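Local coordinates for protein putative ring-cleaving dioxygenase mhqO (Bacillus subtilis subsp. subtilis, PDB 3OAJ) that is a putative iron-dependent extradiol ring-cleaving dioxygenase of the vicinal oxygen chelate family that may help degrade aromatic compounds, at residues M288-V291 with Q292-P295. Numbering follows the deposited sequence.
Sequences MLPV and QYEP
Pro290 and Tyr293 meet at the start of a 3-10 turn, in the loop that runs from strand 264-269 of the vicinal oxygen chelate fold to helix 297-303. Two successive i to i+3 backbone bonds make the turn: Tyr293 N gives its hydrogen to Pro290 O at 2.7 Å, and Glu294 N to Val291 O at 3.1 Å, the latter well above the carbonyl plane, 66° out of it. Tyr293 can be followed outward. Its CB sits 3.5 Å from Pro290 O, and with CG beside the backbone N (chi1 -57°) the ring is brought back alongside Pro290, crossing it obliquely. CD2 then touches Pro290 CB at 3.6 Å, CE2 comes near CB and CG of Pro290, a little farther off, and Pro290 CD lies at the ring edge, in plane. At the tip, OH hydrogen-bonds to Phe41 O, tying the turn to the loop after strand 33-39. Gln292 closes over one face of this ring, its CG 3.9 Å above the centre. A bend at chi2 (-85°) folds the amide inward, so that its CD packs against Pro290 CB at 3.4 Å. The ring and the amide thus both pack on Pro290 CB, reaching it from directions roughly at right angles, while Thr38 and Val39 of strand 33-39 also touch the proline. On the Leu289 side, Glu294 crosses the leucine at about a right angle, and its OE1 forms a salt bridge with Arg297 in the following helix. The other carboxylate oxygen of Glu294, OE2, accepts a hydrogen from a water at 2.8 Å, and that water donates its second to Leu289 O.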
# COMPACT_ATOMS: atom_id res chain seq x y z
N MET A 288 3.78 19.39 -2.80
CA MET A 288 2.45 19.91 -2.49
C MET A 288 2.27 19.93 -0.98
O MET A 288 2.71 19.01 -0.29
CB MET A 288 1.37 19.05 -3.16
CG MET A 288 1.60 18.83 -4.65
SD MET A 288 1.95 20.34 -5.59
CE MET A 288 0.37 21.15 -5.43
N LEU A 289 1.63 20.97 -0.47
CA LEU A 289 1.43 21.10 0.99
C LEU A 289 -0.02 21.19 1.39
O LEU A 289 -0.79 21.85 0.70
CB LEU A 289 2.17 22.33 1.51
CG LEU A 289 3.69 22.32 1.46
CD1 LEU A 289 4.25 23.65 1.96
CD2 LEU A 289 4.30 21.17 2.26
N PRO A 290 -0.40 20.53 2.52
CA PRO A 290 -1.69 20.85 3.12
C PRO A 290 -1.72 22.37 3.31
O PRO A 290 -0.74 22.95 3.78
CB PRO A 290 -1.65 20.09 4.45
CG PRO A 290 -0.72 18.93 4.22
CD PRO A 290 0.32 19.47 3.26
N VAL A 291 -2.81 23.02 2.87
CA VAL A 291 -2.90 24.49 2.82
C VAL A 291 -2.55 25.15 4.15
O VAL A 291 -1.99 26.24 4.18
CB VAL A 291 -4.28 24.98 2.26
CG1 VAL A 291 -5.45 24.57 3.17
CG2 VAL A 291 -4.28 26.48 2.02
N GLN A 292 -2.87 24.46 5.25
CA GLN A 292 -2.53 24.92 6.60
C GLN A 292 -1.02 25.17 6.78
O GLN A 292 -0.63 25.98 7.62
CB GLN A 292 -3.08 23.96 7.68
CG GLN A 292 -2.78 22.43 7.49
CD GLN A 292 -3.76 21.71 6.57
OE1 GLN A 292 -4.15 22.22 5.53
NE2 GLN A 292 -4.18 20.50 6.97
N TYR A 293 -0.19 24.49 5.98
CA TYR A 293 1.27 24.64 6.08
C TYR A 293 1.89 25.59 5.05
O TYR A 293 3.08 25.89 5.11
CB TYR A 293 1.95 23.27 6.03
CG TYR A 293 1.46 22.33 7.10
CD1 TYR A 293 1.54 22.68 8.45
CD2 TYR A 293 0.92 21.09 6.77
CE1 TYR A 293 1.07 21.82 9.44
CE2 TYR A 293 0.45 20.22 7.75
CZ TYR A 293 0.53 20.59 9.08
OH TYR A 293 0.08 19.74 10.06
N GLU A 294 1.09 26.06 4.10
CA GLU A 294 1.56 26.98 3.07
C GLU A 294 2.25 28.25 3.64
O GLU A 294 3.20 28.75 3.03
CB GLU A 294 0.42 27.33 2.10
CG GLU A 294 0.84 27.86 0.73
CD GLU A 294 1.70 26.90 -0.08
OE1 GLU A 294 2.71 27.38 -0.64
OE2 GLU A 294 1.38 25.69 -0.19
N PRO A 295 1.79 28.76 4.81
CA PRO A 295 2.52 29.85 5.47
C PRO A 295 3.86 29.43 6.12
O PRO A 295 4.58 30.29 6.63
CB PRO A 295 1.55 30.33 6.56
CG PRO A 295 0.21 29.87 6.10
CD PRO A 295 0.47 28.55 5.44
O HOH W 1 -1.07 24.38 -0.32